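Local coordinates for protein paenibacillus xanthan lyase (Paenibacillus, PDB 6F2P) that cleaves the polysaccharide xanthan as a lyase, probably by the beta-elimination used by polysaccharide lyase family 8 enzymes, at residues A[226-237]-A[259-270]. Numbering follows the deposited sequence.
Sequences NGGYGSELLSGI and VYRWIYDSYEPF
L234 packs among V259, W262, I263 and Y267 as a knob into a hole, in a buried helical hairpin of the N-terminal alpha-helical domain of this family 8 polysaccharide lyase. Helices 229-237 and 259-267 run roughly antiparallel, at 144°, and their axes come within 11.2 Å at closest approach. Helices 292-307 and 312-328 also cover I263. L234 has CG anti to the backbone N (chi1 176°), which carries the branch toward helix 259-267. L234 CD2 lies over the face of the Y267 ring, 4.0 Å from the ring centroid and 11° off the normal, a CH-pi contact. L234 CD1 meets I263 CD1 at 3.8 Å. One turn further along, the two branches of I237 touch different partners. I237 CG2 touches V259 CG2 at 3.7 Å, while I237 CD1 comes to the edge of the W262 indole, 4.0 Å from W262 CZ3. F211, outside the pair, stacks on the indole ring. The Y267 hydroxyl reaches the start of helix 229-237, near the N226 carbonyl, though its exact place is uncertain. With an alanine in place of Y267, the L234 CD2 methyl is likely to lose its aromatic face and a gap to open beside N226. The N226 amide is shared: OD1 accepts from F217 N, and ND2 donates to G215 O as well as across the contact. That crossing bond, N226 ND2 to S266 O, is 3.1 Å long, lies in the carbonyl plane and meets a lone pair.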
# COMPACT_ATOMS: atom_id res chain seq x y z
N ASN A 226 -7.90 -3.39 11.46
CA ASN A 226 -7.68 -2.51 12.60
C ASN A 226 -8.87 -2.51 13.55
O ASN A 226 -8.70 -2.57 14.77
CB ASN A 226 -7.41 -1.07 12.15
CG ASN A 226 -6.20 -0.96 11.24
OD1 ASN A 226 -6.04 -1.73 10.29
ND2 ASN A 226 -5.34 0.02 11.53
N GLY A 227 -10.07 -2.46 12.98
CA GLY A 227 -11.29 -2.37 13.75
C GLY A 227 -11.75 -3.69 14.35
O GLY A 227 -12.50 -3.70 15.32
N GLY A 228 -11.30 -4.80 13.79
CA GLY A 228 -11.68 -6.10 14.31
C GLY A 228 -10.70 -6.69 15.32
O GLY A 228 -10.77 -6.41 16.51
N TYR A 229 -9.79 -7.52 14.82
CA TYR A 229 -8.80 -8.16 15.66
C TYR A 229 -7.86 -7.16 16.31
O TYR A 229 -7.58 -7.25 17.51
CB TYR A 229 -8.01 -9.21 14.86
CG TYR A 229 -8.87 -10.40 14.51
CD1 TYR A 229 -9.08 -11.42 15.44
CD2 TYR A 229 -9.51 -10.48 13.29
CE1 TYR A 229 -9.89 -12.51 15.14
CE2 TYR A 229 -10.33 -11.57 12.98
CZ TYR A 229 -10.51 -12.58 13.91
OH TYR A 229 -11.31 -13.66 13.60
N GLY A 230 -7.37 -6.20 15.53
CA GLY A 230 -6.39 -5.26 16.04
C GLY A 230 -6.95 -4.50 17.22
O GLY A 230 -6.25 -4.17 18.18
N SER A 231 -8.24 -4.21 17.13
CA SER A 231 -8.96 -3.54 18.19
C SER A 231 -8.87 -4.36 19.49
O SER A 231 -8.55 -3.81 20.55
CB SER A 231 -10.40 -3.35 17.75
OG SER A 231 -11.04 -2.38 18.55
N GLU A 232 -9.13 -5.66 19.42
CA GLU A 232 -9.05 -6.47 20.63
C GLU A 232 -7.62 -6.67 21.15
O GLU A 232 -7.42 -6.76 22.36
CB GLU A 232 -9.88 -7.78 20.54
CG GLU A 232 -9.33 -8.92 19.70
CD GLU A 232 -10.44 -9.83 19.14
OE1 GLU A 232 -11.31 -9.33 18.39
OE2 GLU A 232 -10.43 -11.04 19.43
N LEU A 233 -6.63 -6.71 20.26
CA LEU A 233 -5.24 -6.73 20.71
C LEU A 233 -4.93 -5.46 21.48
O LEU A 233 -4.44 -5.51 22.61
CB LEU A 233 -4.27 -6.87 19.55
CG LEU A 233 -4.13 -8.19 18.80
CD1 LEU A 233 -3.03 -8.04 17.75
CD2 LEU A 233 -3.81 -9.33 19.73
N LEU A 234 -5.22 -4.31 20.86
CA LEU A 234 -5.02 -3.02 21.51
C LEU A 234 -5.63 -2.99 22.91
O LEU A 234 -5.01 -2.50 23.86
CB LEU A 234 -5.63 -1.89 20.67
CG LEU A 234 -5.56 -0.50 21.32
CD1 LEU A 234 -4.13 0.04 21.40
CD2 LEU A 234 -6.44 0.49 20.60
N SER A 235 -6.83 -3.55 23.04
CA SER A 235 -7.53 -3.52 24.32
C SER A 235 -6.80 -4.30 25.40
O SER A 235 -6.45 -3.75 26.44
CB SER A 235 -8.94 -4.08 24.16
OG SER A 235 -9.73 -3.71 25.28
N GLY A 236 -6.56 -5.58 25.14
CA GLY A 236 -5.88 -6.45 26.08
C GLY A 236 -4.48 -5.98 26.46
O GLY A 236 -4.09 -6.04 27.62
N ILE A 237 -3.73 -5.52 25.47
CA ILE A 237 -2.38 -5.00 25.72
C ILE A 237 -2.40 -3.71 26.55
O ILE A 237 -1.63 -3.56 27.50
CB ILE A 237 -1.60 -4.82 24.40
CG1 ILE A 237 -1.36 -6.19 23.76
CG2 ILE A 237 -0.28 -4.11 24.66
CD1 ILE A 237 -0.83 -6.14 22.36
N VAL A 259 2.83 0.41 20.88
CA VAL A 259 1.42 0.42 21.26
C VAL A 259 0.90 1.85 21.33
O VAL A 259 -0.24 2.12 21.00
CB VAL A 259 1.18 -0.31 22.60
CG1 VAL A 259 -0.29 -0.27 22.99
CG2 VAL A 259 1.66 -1.75 22.51
N TYR A 260 1.75 2.78 21.75
CA TYR A 260 1.35 4.18 21.79
C TYR A 260 1.27 4.74 20.37
O TYR A 260 0.34 5.47 20.04
CB TYR A 260 2.26 5.01 22.69
CG TYR A 260 2.27 4.47 24.10
CD1 TYR A 260 1.32 4.88 25.02
CD2 TYR A 260 3.21 3.52 24.50
CE1 TYR A 260 1.31 4.36 26.30
CE2 TYR A 260 3.20 3.00 25.78
CZ TYR A 260 2.25 3.43 26.68
OH TYR A 260 2.24 2.93 27.95
N ARG A 261 2.23 4.36 19.53
CA ARG A 261 2.22 4.77 18.14
C ARG A 261 0.96 4.29 17.42
O ARG A 261 0.41 5.02 16.57
CB ARG A 261 3.47 4.27 17.40
CG ARG A 261 4.82 4.74 17.96
CD ARG A 261 4.80 6.18 18.45
NE ARG A 261 4.49 7.15 17.39
CZ ARG A 261 4.40 8.46 17.59
NH1 ARG A 261 4.62 8.97 18.80
NH2 ARG A 261 4.10 9.27 16.57
N TRP A 262 0.51 3.07 17.76
CA TRP A 262 -0.67 2.47 17.12
C TRP A 262 -1.86 3.42 17.15
O TRP A 262 -2.61 3.51 16.18
CB TRP A 262 -1.08 1.15 17.79
CG TRP A 262 -0.09 0.03 17.60
CD1 TRP A 262 0.94 -0.03 16.71
CD2 TRP A 262 -0.05 -1.20 18.35
NE1 TRP A 262 1.62 -1.22 16.84
CE2 TRP A 262 1.03 -1.95 17.84
CE3 TRP A 262 -0.81 -1.74 19.39
CZ2 TRP A 262 1.37 -3.21 18.35
CZ3 TRP A 262 -0.47 -2.99 19.89
CH2 TRP A 262 0.60 -3.71 19.37
N ILE A 263 -2.01 4.13 18.26
CA ILE A 263 -3.07 5.13 18.38
C ILE A 263 -2.96 6.21 17.30
O ILE A 263 -3.94 6.48 16.60
CB ILE A 263 -3.05 5.78 19.76
CG1 ILE A 263 -3.17 4.71 20.85
CG2 ILE A 263 -4.15 6.81 19.88
CD1 ILE A 263 -4.32 3.74 20.65
N TYR A 264 -1.78 6.80 17.13
CA TYR A 264 -1.61 7.85 16.12
C TYR A 264 -1.73 7.29 14.71
O TYR A 264 -2.29 7.93 13.83
CB TYR A 264 -0.27 8.55 16.25
CG TYR A 264 -0.03 9.24 17.56
CD1 TYR A 264 -0.88 10.24 18.00
CD2 TYR A 264 1.06 8.90 18.36
CE1 TYR A 264 -0.66 10.88 19.21
CE2 TYR A 264 1.29 9.53 19.56
CZ TYR A 264 0.43 10.52 19.98
OH TYR A 264 0.66 11.15 21.19
N ASP A 265 -1.20 6.09 14.50
CA ASP A 265 -1.10 5.53 13.16
C ASP A 265 -2.26 4.62 12.77
O ASP A 265 -2.70 4.65 11.63
CB ASP A 265 0.21 4.77 12.99
CG ASP A 265 1.43 5.64 13.22
OD1 ASP A 265 1.30 6.89 13.12
OD2 ASP A 265 2.51 5.08 13.50
N SER A 266 -2.76 3.82 13.71
CA SER A 266 -3.72 2.79 13.35
C SER A 266 -5.13 3.01 13.88
O SER A 266 -6.05 2.28 13.51
CB SER A 266 -3.20 1.43 13.78
OG SER A 266 -1.94 1.19 13.19
N TYR A 267 -5.33 4.01 14.74
CA TYR A 267 -6.66 4.21 15.33
C TYR A 267 -7.26 5.60 15.15
O TYR A 267 -8.37 5.74 14.64
CB TYR A 267 -6.72 3.71 16.78
CG TYR A 267 -6.58 2.22 16.73
CD1 TYR A 267 -7.67 1.42 16.43
CD2 TYR A 267 -5.34 1.62 16.88
CE1 TYR A 267 -7.55 0.06 16.31
CE2 TYR A 267 -5.21 0.25 16.77
CZ TYR A 267 -6.31 -0.52 16.48
OH TYR A 267 -6.19 -1.87 16.36
N GLU A 268 -6.51 6.62 15.53
CA GLU A 268 -6.97 7.99 15.35
C GLU A 268 -7.47 8.31 13.93
O GLU A 268 -8.51 8.95 13.77
CB GLU A 268 -5.89 8.99 15.80
CG GLU A 268 -6.39 10.41 15.94
CD GLU A 268 -5.29 11.39 16.23
OE1 GLU A 268 -4.12 11.03 16.01
OE2 GLU A 268 -5.59 12.52 16.68
N PRO A 269 -6.75 7.85 12.89
CA PRO A 269 -7.28 8.21 11.56
C PRO A 269 -8.59 7.49 11.24
O PRO A 269 -9.32 7.91 10.34
CB PRO A 269 -6.18 7.76 10.59
CG PRO A 269 -4.97 7.52 11.43
CD PRO A 269 -5.47 7.13 12.79
N PHE A 270 -8.88 6.41 11.96
CA PHE A 270 -10.04 5.60 11.64
C PHE A 270 -11.22 5.85 12.55
O PHE A 270 -12.25 5.19 12.44
CB PHE A 270 -9.70 4.11 11.63
CG PHE A 270 -8.75 3.72 10.54
CD1 PHE A 270 -9.14 3.79 9.22
CD2 PHE A 270 -7.46 3.31 10.84
CE1 PHE A 270 -8.27 3.43 8.21
CE2 PHE A 270 -6.59 2.96 9.84
CZ PHE A 270 -6.99 3.02 8.52